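Local coordinates for protein endoglycosidase (Bacteroides thetaiotaomicron, PDB 6Q64) that probably hydrolyses O-glycosidic bonds of complex N-glycans, as an endoglycosidase of glycoside hydrolase family 18, at residues Tyr297-Ser300 with Leu305-Met308; Ser259-Val264 with Ile313-Thr318; Gln288-Gly293 with Tyr339-Pro344; Met93-Val98 with Trp347-Leu352. The protein carries 1 engineered substitution. All coordinates share one frame; numbering follows the deposited sequence.

Contact 1: residues Tyr297-Ser300 with Leu305-Met308; sequences YYTS and LNSM
Asn306 swings its CG beside its own backbone N (chi1 -59°), which presents the flat carboxamide to the backbone of Ser300, while Ser300 OG, extended from its own N (chi1 179°), points to Leu305 CD2 and Asp315. Both residues belong to the long loop that leads from helix 286-289 to helix 311-317 of the TIM barrel, and their side-chain-to-backbone pairing folds this loop back on itself. The amide grips Ser300 twice, imitating a paired backbone. Ser300 N donates to Asn306 OD1 at 2.8 Å, nearly straight and in the carbonyl plane on a lone pair. In return Asn306 ND2 donates to Ser300 O at 3.1 Å; the acceptor lies close to the amide plane of Asn306, while the donor is tilted 22° from the carbonyl plane of Ser300. The two bonds together fix the rotation of the amide. Asn311 ND2 adds a further hydrogen bond to Asn306 OD1 and also reaches Tyr298 O, tying the start of helix 311-317 to the same pair of segments. The amide also passes the methyl of Thr299, with CG2 4.1 Å from Asn306 ND2. Deeper in, the hydroxyl of Ser300 is hydrogen-bonded to Asp315 and to the backbone N of Arg302, and Ser300 OG lies against the branch methyl Leu305 CD2 at 3.6 Å.

Contact 2: residues Ser259-Val264 with Ile313-Thr318; sequences SSTSSV and ILDYAT
Asp315 OD2 accepts the hydroxyl of Thr261 at 2.7 Å from OG1 and is also hydrogen-bonded to Tyr298 OH, so two hydroxyls grip one carboxylate oxygen. The contact joins helices 261-268 and 311-317, neighbours in the outer helical layer of the TIM barrel, at the first turn of one and the last turns of the other. Thr261 approaches OD2 on the syn side but 33° out of the carboxylate plane. Asp315 reaches across because its CG is extended from the backbone N (chi1 -170°). Its other oxygen, OD1, is hydrogen-bonded to Ser300 OG, and Thr261 OG1 in turn accepts Val301 N. Held by hydroxyls from three residues, the buried carboxylate has both oxygens satisfied and probably remains ionised. Ser260 occupies the N-cap position of helix 261-268, and its carbonyl oxygen accepts Ser263 OG at 2.8 Å, closing the first turn. Next to the polar bridge, one turn along helix 261-268 at Val264, the contact becomes apolar. The ring of Tyr316 reaches toward Val264, which meets it with both methyls: CG1 lies 4.2 Å above one face, offset toward the rim, while CG2 touches the phenol end. Strand residues Ile282 and Ile330 also pack on this ring, and its hydroxyl is hydrogen-bonded to Ala255 O, which fixes the phenol end against the barrel. Val264 CG2 lies 3.7 Å from Tyr316 CE1 and 3.6 Å from Tyr316 OH.

Contact 3: residues Gln288-Gly293 with Tyr339-Pro344; sequences QGWKTG and YPNDPP
The indole of Trp290 has the aliphatic root of Lys291 on one face, with Lys291 CB 4.2 Å above its centre, and the amide of Asn341 at its edge. There Asn341 ND2 sits near the ring plane, 3.8 Å from Trp290 CE3, and the amide is turned 48° against the indole. Trp290 takes the crowded position, its CG between backbone N and carbonyl carbon (chi1 63°), which folds the indole back beside its own carbonyl group, so that Asn341 meets both. Asn341 ND2 donates to Trp290 O at 2.8 Å in a nearly straight bond; it comes from above the carbonyl plane, 46° out of it, while the acceptor stays in the plane of the asparagine amide. A second bond from ND2 to Asp338 OD1 steadies that amide. Within 339-344 the Tyr339 ring is covered on one face by Pro344 CB, 3.9 Å above the plane and toward the rim. The loop carries a cis peptide before Pro343. Near the surface, the contact thus links two loops that follow strands 280-285 and 329-333, at the C-terminal ends of the strands, the side of a TIM barrel where enzymes of this fold place their active sites.

Contact 4: residues Met93-Val98 with Trp347-Leu352; sequences MLPDSV and WLRKAL
Arg349 lays one face of its guanidinium over CB and CG of Pro95, with Pro95 CG 3.9 Å from the guanidinium plane and above its centre, and Pro95 CB 3.7 Å from Arg349 NH1. The two side chains cross at about a right angle; this is a van der Waals contact, with no hydrogen bond across the two segments. A bend in the arginine chain (chi3 -139°) turns the group onto the proline, and NE makes a weak hydrogen bond to Pro344 O. The carboxylate of Asp96 is not paired here; it forms a salt bridge with Lys125 and a hydrogen bond with Tyr58. Pro95 to Val98 make a type I turn, closed by Val98 N to Pro95 O at 3.1 Å, which offers Ser97 and Val98 to the next face of the helix. Leu352 CD1 comes to 3.3 Å from Ser97 OG, and a turn earlier Leu348 CD2 meets Val98 CG2 at 3.7 Å, the two side chains crossing steeply. Both leucines also lie on Ile330 of strand 329-333. The turn leading into strand 100-102 is thereby packed against helix 346-358, the last helix of the TIM barrel, where the two ends of the barrel sequence come together.

All four contacts lie in one TIM barrel of the glycoside hydrolase family 18 type, mostly around its last strands, 280-285 and 329-333. Contact 1 and contact 2 form one network, their centres about 9 Å apart, with Asp315 as the shared carboxylate. Contacts 3 and 4, centres about 12 Å apart, meet at Trp347, whose NE1 makes a weak hydrogen bond to Lys291 O. Helix 311-317 ties contact 2 to contact 4 through Ala317 and Ala351. In the chain, 93-98 comes first, far from its partner 347-352; between them the segments of contacts 2 and 3 alternate, and contact 1 lies inside both, within one loop. Contacts 2, 3 and 4 thus join sequence-distant parts at the barrel's closing end.

Contact 1: residues Tyr297-Ser300 with Leu305-Met308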
# COMPACT_ATOMS: atom_id res chain seq x y z
N TYR A 297 17.33 0.85 18.05
CA TYR A 297 18.75 1.21 17.80
C TYR A 297 18.90 1.94 16.46
O TYR A 297 19.91 1.77 15.80
CB TYR A 297 19.61 -0.06 17.76
CG TYR A 297 19.20 -1.08 16.73
CD1 TYR A 297 18.14 -1.94 16.96
CD2 TYR A 297 19.89 -1.22 15.54
CE1 TYR A 297 17.77 -2.90 16.03
CE2 TYR A 297 19.53 -2.17 14.60
CZ TYR A 297 18.46 -3.02 14.84
OH TYR A 297 18.09 -3.96 13.92
N TYR A 298 17.91 2.72 16.05
CA TYR A 298 17.98 3.57 14.84
C TYR A 298 18.72 4.85 15.18
O TYR A 298 18.67 5.28 16.36
CB TYR A 298 16.59 3.93 14.31
CG TYR A 298 16.52 4.54 12.94
CD1 TYR A 298 16.53 3.75 11.80
CD2 TYR A 298 16.39 5.92 12.77
CE1 TYR A 298 16.42 4.30 10.53
CE2 TYR A 298 16.28 6.48 11.51
CZ TYR A 298 16.30 5.67 10.38
OH TYR A 298 16.15 6.19 9.13
N THR A 299 19.39 5.40 14.16
CA THR A 299 20.06 6.72 14.16
C THR A 299 19.49 7.56 13.02
O THR A 299 19.61 7.12 11.86
CB THR A 299 21.57 6.62 14.03
OG1 THR A 299 21.94 5.43 14.73
CG2 THR A 299 22.25 7.89 14.53
N SER A 300 18.85 8.68 13.37
CA SER A 300 18.25 9.66 12.43
C SER A 300 19.29 10.72 12.12
O SER A 300 20.13 11.01 12.97
CB SER A 300 17.00 10.31 12.98
OG SER A 300 16.47 11.27 12.06
N LEU A 305 15.52 13.88 17.00
CA LEU A 305 14.74 12.62 16.95
C LEU A 305 15.41 11.48 17.74
O LEU A 305 14.71 10.51 18.01
CB LEU A 305 14.56 12.19 15.49
CG LEU A 305 13.22 12.50 14.85
CD1 LEU A 305 12.80 13.95 15.09
CD2 LEU A 305 13.25 12.19 13.36
N ASN A 306 16.71 11.54 18.05
CA ASN A 306 17.43 10.36 18.63
C ASN A 306 17.33 10.33 20.17
O ASN A 306 17.71 9.32 20.77
CB ASN A 306 18.89 10.29 18.15
CG ASN A 306 19.02 10.20 16.64
OD1 ASN A 306 18.27 9.48 15.97
ND2 ASN A 306 19.99 10.92 16.11
N SER A 307 16.83 11.40 20.79
CA SER A 307 16.53 11.46 22.24
C SER A 307 15.15 10.86 22.55
O SER A 307 14.79 10.78 23.72
CB SER A 307 16.62 12.88 22.71
OG SER A 307 15.67 13.68 22.01
N MSE A 308 14.43 10.41 21.50
CA MSE A 308 13.02 10.09 21.53
C MSE A 308 12.80 8.66 21.03
O MSE A 308 13.37 8.24 20.03
CB MSE A 308 12.26 10.97 20.53
CG MSE A 308 11.54 12.22 21.04
SE MSE A 308 10.91 13.04 19.31
CE MSE A 308 10.93 14.97 19.82

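Contact 2: residues Ser259-Val264 with Ile313-Thr318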
# COMPACT_ATOMS: atom_id res chain seq x y z
N SER A 259 19.16 0.82 9.81
CA SER A 259 19.48 1.40 11.14
C SER A 259 19.93 2.86 11.05
O SER A 259 20.36 3.38 12.12
CB SER A 259 20.49 0.51 11.84
OG SER A 259 21.83 0.95 11.72
N SER A 260 19.87 3.50 9.86
CA SER A 260 20.40 4.88 9.56
C SER A 260 19.63 5.54 8.42
O SER A 260 19.21 4.84 7.49
CB SER A 260 21.86 4.86 9.22
OG SER A 260 22.07 4.38 7.90
N THR A 261 19.47 6.86 8.48
CA THR A 261 18.77 7.64 7.43
C THR A 261 19.41 7.30 6.10
O THR A 261 18.70 6.94 5.15
CB THR A 261 18.85 9.16 7.62
OG1 THR A 261 18.29 9.56 8.87
CG2 THR A 261 18.10 9.89 6.52
N SER A 262 20.72 7.37 6.04
CA SER A 262 21.40 7.35 4.73
C SER A 262 21.36 5.92 4.18
O SER A 262 21.17 5.77 2.97
CB SER A 262 22.74 8.05 4.78
OG SER A 262 23.77 7.14 4.99
N SER A 263 21.29 4.90 5.03
CA SER A 263 21.07 3.50 4.57
C SER A 263 19.65 3.32 4.01
O SER A 263 19.46 2.40 3.18
CB SER A 263 21.38 2.47 5.63
OG SER A 263 20.43 2.50 6.68
N VAL A 264 18.71 4.18 4.37
CA VAL A 264 17.31 4.09 3.84
C VAL A 264 17.27 4.77 2.47
O VAL A 264 16.71 4.19 1.54
CB VAL A 264 16.29 4.72 4.80
CG1 VAL A 264 14.86 4.63 4.28
CG2 VAL A 264 16.39 4.07 6.16
N ILE A 313 10.34 5.40 12.60
CA ILE A 313 9.11 5.84 11.88
C ILE A 313 9.07 7.38 11.77
O ILE A 313 8.40 7.92 10.86
CB ILE A 313 7.83 5.28 12.52
CG1 ILE A 313 6.63 5.49 11.58
CG2 ILE A 313 7.61 5.89 13.89
CD1 ILE A 313 5.47 4.55 11.82
N LEU A 314 9.72 8.11 12.65
CA LEU A 314 9.54 9.58 12.62
C LEU A 314 10.52 10.14 11.61
O LEU A 314 10.17 11.14 10.95
CB LEU A 314 9.74 10.19 14.01
CG LEU A 314 8.80 9.67 15.10
CD1 LEU A 314 9.15 10.29 16.43
CD2 LEU A 314 7.36 9.97 14.74
N ASP A 315 11.71 9.52 11.53
CA ASP A 315 12.72 9.87 10.52
C ASP A 315 12.08 9.66 9.16
O ASP A 315 12.15 10.58 8.31
CB ASP A 315 13.99 9.03 10.65
CG ASP A 315 15.12 9.53 9.77
OD1 ASP A 315 15.38 10.78 9.78
OD2 ASP A 315 15.70 8.67 9.05
N TYR A 316 11.45 8.50 8.98
CA TYR A 316 10.83 8.14 7.68
C TYR A 316 9.84 9.24 7.29
O TYR A 316 9.87 9.82 6.20
CB TYR A 316 10.21 6.75 7.74
CG TYR A 316 11.19 5.61 7.80
CD1 TYR A 316 12.51 5.77 8.19
CD2 TYR A 316 10.79 4.33 7.46
CE1 TYR A 316 13.41 4.70 8.25
CE2 TYR A 316 11.66 3.24 7.54
CZ TYR A 316 12.97 3.43 7.96
OH TYR A 316 13.81 2.36 8.03
N ALA A 317 8.94 9.58 8.19
CA ALA A 317 7.83 10.50 7.86
C ALA A 317 8.40 11.86 7.47
O ALA A 317 7.68 12.56 6.76
CB ALA A 317 6.88 10.61 9.02
N THR A 318 9.57 12.24 7.98
CA THR A 318 10.10 13.62 7.82
C THR A 318 11.30 13.62 6.84
O THR A 318 12.03 14.64 6.86
CB THR A 318 10.56 14.21 9.15
OG1 THR A 318 11.59 13.35 9.62
CG2 THR A 318 9.47 14.31 10.18

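Contact 3: residues Gln288-Gly293 with Tyr339-Pro344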
# COMPACT_ATOMS: atom_id res chain seq x y z
N GLN A 288 6.60 -6.69 15.00
CA GLN A 288 7.65 -6.76 16.05
C GLN A 288 7.92 -5.41 16.73
O GLN A 288 8.45 -5.43 17.84
CB GLN A 288 8.92 -7.28 15.41
CG GLN A 288 8.98 -8.80 15.40
CD GLN A 288 10.41 -9.22 15.12
OE1 GLN A 288 11.14 -8.53 14.39
NE2 GLN A 288 10.82 -10.32 15.72
N GLY A 289 7.59 -4.28 16.11
CA GLY A 289 8.05 -2.97 16.61
C GLY A 289 6.91 -2.02 16.92
O GLY A 289 7.21 -0.84 17.21
N TRP A 290 5.67 -2.52 16.93
CA TRP A 290 4.45 -1.74 17.30
C TRP A 290 4.69 -1.03 18.62
O TRP A 290 4.21 0.10 18.78
CB TRP A 290 3.21 -2.63 17.37
CG TRP A 290 3.29 -3.69 18.41
CD1 TRP A 290 3.84 -4.93 18.29
CD2 TRP A 290 2.79 -3.61 19.77
NE1 TRP A 290 3.70 -5.63 19.46
CE2 TRP A 290 3.06 -4.85 20.38
CE3 TRP A 290 2.15 -2.62 20.51
CZ2 TRP A 290 2.73 -5.11 21.70
CZ3 TRP A 290 1.82 -2.87 21.82
CH2 TRP A 290 2.11 -4.10 22.41
N LYS A 291 5.39 -1.66 19.55
CA LYS A 291 5.54 -1.08 20.91
C LYS A 291 6.39 0.17 20.81
O LYS A 291 6.13 1.11 21.55
CB LYS A 291 6.17 -2.05 21.91
CG LYS A 291 5.53 -2.01 23.30
CD LYS A 291 5.87 -3.21 24.21
CE LYS A 291 5.89 -4.57 23.51
NZ LYS A 291 5.36 -5.66 24.38
N THR A 292 7.38 0.16 19.91
CA THR A 292 8.59 1.02 19.98
C THR A 292 8.68 1.96 18.77
O THR A 292 9.59 2.81 18.79
CB THR A 292 9.85 0.16 20.11
OG1 THR A 292 9.82 -0.90 19.15
CG2 THR A 292 9.99 -0.45 21.48
N GLY A 293 7.76 1.85 17.81
CA GLY A 293 7.83 2.63 16.55
C GLY A 293 9.02 2.20 15.70
O GLY A 293 9.93 3.01 15.46
N TYR A 339 -2.72 -0.32 17.47
CA TYR A 339 -4.00 -0.07 18.16
C TYR A 339 -3.85 -0.30 19.66
O TYR A 339 -4.21 0.57 20.43
CB TYR A 339 -5.13 -0.88 17.53
CG TYR A 339 -6.46 -0.47 18.09
CD1 TYR A 339 -6.95 -1.04 19.26
CD2 TYR A 339 -7.20 0.54 17.49
CE1 TYR A 339 -8.16 -0.64 19.81
CE2 TYR A 339 -8.41 0.95 18.02
CZ TYR A 339 -8.89 0.36 19.19
OH TYR A 339 -10.08 0.77 19.71
N PRO A 340 -3.35 -1.44 20.17
CA PRO A 340 -3.25 -1.62 21.61
C PRO A 340 -2.38 -0.55 22.27
O PRO A 340 -2.25 -0.57 23.46
CB PRO A 340 -2.64 -3.01 21.83
CG PRO A 340 -2.77 -3.73 20.50
CD PRO A 340 -3.04 -2.68 19.44
N ASN A 341 -1.78 0.35 21.51
CA ASN A 341 -0.86 1.37 22.09
C ASN A 341 -1.69 2.44 22.83
O ASN A 341 -2.90 2.53 22.62
CB ASN A 341 0.04 2.04 21.04
CG ASN A 341 1.36 1.34 20.81
OD1 ASN A 341 2.08 1.11 21.76
ND2 ASN A 341 1.68 1.02 19.56
N ASP A 342 -0.99 3.32 23.55
CA ASP A 342 -1.59 4.48 24.24
C ASP A 342 -0.87 5.72 23.73
O ASP A 342 0.30 5.98 24.08
CB ASP A 342 -1.52 4.33 25.76
CG ASP A 342 -1.86 5.60 26.53
OD1 ASP A 342 -2.53 6.51 25.95
OD2 ASP A 342 -1.41 5.69 27.69
N PRO A 343 -1.58 6.55 22.93
CA PRO A 343 -2.92 6.23 22.45
C PRO A 343 -2.96 5.15 21.39
O PRO A 343 -1.93 4.86 20.81
CB PRO A 343 -3.37 7.47 21.67
CG PRO A 343 -2.10 8.24 21.38
CD PRO A 343 -1.14 7.88 22.49
N PRO A 344 -4.15 4.65 20.99
CA PRO A 344 -4.24 3.72 19.86
C PRO A 344 -3.78 4.41 18.57
O PRO A 344 -4.17 5.57 18.38
CB PRO A 344 -5.72 3.32 19.78
CG PRO A 344 -6.46 4.39 20.55
CD PRO A 344 -5.47 4.94 21.56

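Contact 4: residues Met93-Val98 with Trp347-Leu352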
# COMPACT_ATOMS: atom_id res chain seq x y z
N MSE A 93 -12.51 3.12 10.93
CA MSE A 93 -12.07 3.59 12.25
C MSE A 93 -10.57 3.84 12.29
O MSE A 93 -10.01 4.14 13.34
CB MSE A 93 -12.43 2.57 13.35
CG MSE A 93 -13.93 2.41 13.65
SE MSE A 93 -14.92 4.10 13.77
CE MSE A 93 -16.03 4.51 12.22
N LEU A 94 -9.90 3.70 11.15
CA LEU A 94 -8.48 3.97 11.08
C LEU A 94 -8.28 5.46 11.31
O LEU A 94 -9.16 6.25 11.02
CB LEU A 94 -7.97 3.60 9.69
CG LEU A 94 -7.80 2.12 9.41
CD1 LEU A 94 -7.58 1.89 7.92
CD2 LEU A 94 -6.64 1.60 10.24
N PRO A 95 -7.08 5.89 11.73
CA PRO A 95 -6.76 7.31 11.76
C PRO A 95 -7.15 8.00 10.44
O PRO A 95 -6.97 7.43 9.38
CB PRO A 95 -5.25 7.31 11.95
CG PRO A 95 -4.98 6.00 12.69
CD PRO A 95 -5.97 5.02 12.12
N ASP A 96 -7.74 9.18 10.55
CA ASP A 96 -8.30 9.95 9.41
C ASP A 96 -7.18 10.34 8.44
O ASP A 96 -7.49 10.68 7.32
CB ASP A 96 -9.06 11.18 9.91
CG ASP A 96 -10.32 10.82 10.67
OD1 ASP A 96 -10.72 9.62 10.58
OD2 ASP A 96 -10.92 11.74 11.32
N SER A 97 -5.92 10.28 8.86
CA SER A 97 -4.72 10.67 8.08
C SER A 97 -4.23 9.51 7.20
O SER A 97 -3.30 9.72 6.42
CB SER A 97 -3.62 11.08 9.04
OG SER A 97 -3.39 10.04 10.02
N VAL A 98 -4.74 8.29 7.37
CA VAL A 98 -4.42 7.16 6.46
C VAL A 98 -5.08 7.40 5.11
O VAL A 98 -6.29 7.52 5.08
CB VAL A 98 -4.88 5.84 7.08
CG1 VAL A 98 -5.04 4.78 6.02
CG2 VAL A 98 -3.93 5.37 8.16
N TRP A 347 1.94 5.53 16.92
CA TRP A 347 3.17 5.76 16.13
C TRP A 347 2.79 6.28 14.75
O TRP A 347 3.26 7.35 14.36
CB TRP A 347 3.98 4.47 16.07
CG TRP A 347 4.53 4.13 17.42
CD1 TRP A 347 4.30 3.00 18.14
CD2 TRP A 347 5.40 4.94 18.22
NE1 TRP A 347 5.00 3.02 19.31
CE2 TRP A 347 5.66 4.21 19.40
CE3 TRP A 347 6.01 6.18 18.04
CZ2 TRP A 347 6.49 4.70 20.41
CZ3 TRP A 347 6.82 6.68 19.03
CH2 TRP A 347 7.03 5.95 20.22
N LEU A 348 1.90 5.58 14.07
CA LEU A 348 1.41 6.09 12.77
C LEU A 348 0.90 7.54 12.92
O LEU A 348 1.30 8.38 12.10
CB LEU A 348 0.34 5.13 12.23
CG LEU A 348 -0.05 5.39 10.78
CD1 LEU A 348 1.15 5.29 9.84
CD2 LEU A 348 -1.16 4.43 10.35
N ARG A 349 0.08 7.86 13.91
CA ARG A 349 -0.55 9.21 14.04
C ARG A 349 0.53 10.30 14.26
O ARG A 349 0.44 11.43 13.69
CB ARG A 349 -1.49 9.22 15.24
CG ARG A 349 -2.95 8.96 14.92
CD ARG A 349 -3.78 9.28 16.16
NE ARG A 349 -4.82 8.31 16.36
CZ ARG A 349 -6.00 8.32 15.74
NH1 ARG A 349 -6.29 9.28 14.87
NH2 ARG A 349 -6.89 7.37 16.00
N LYS A 350 1.46 9.97 15.14
CA LYS A 350 2.58 10.85 15.48
C LYS A 350 3.40 11.06 14.21
O LYS A 350 3.67 12.23 13.86
CB LYS A 350 3.44 10.21 16.58
CG LYS A 350 4.28 11.19 17.37
CD LYS A 350 5.08 10.49 18.41
CE LYS A 350 4.96 11.15 19.77
NZ LYS A 350 5.90 12.30 19.85
N ALA A 351 3.79 9.97 13.55
CA ALA A 351 4.63 10.00 12.34
C ALA A 351 4.00 10.97 11.35
O ALA A 351 4.67 11.94 11.01
CB ALA A 351 4.78 8.62 11.77
N LEU A 352 2.73 10.81 11.01
CA LEU A 352 2.05 11.69 10.01
C LEU A 352 1.92 13.12 10.53
O LEU A 352 1.84 14.02 9.71
CB LEU A 352 0.70 11.09 9.64
CG LEU A 352 0.84 9.70 9.04
CD1 LEU A 352 -0.48 9.06 8.75
CD2 LEU A 352 1.67 9.79 7.76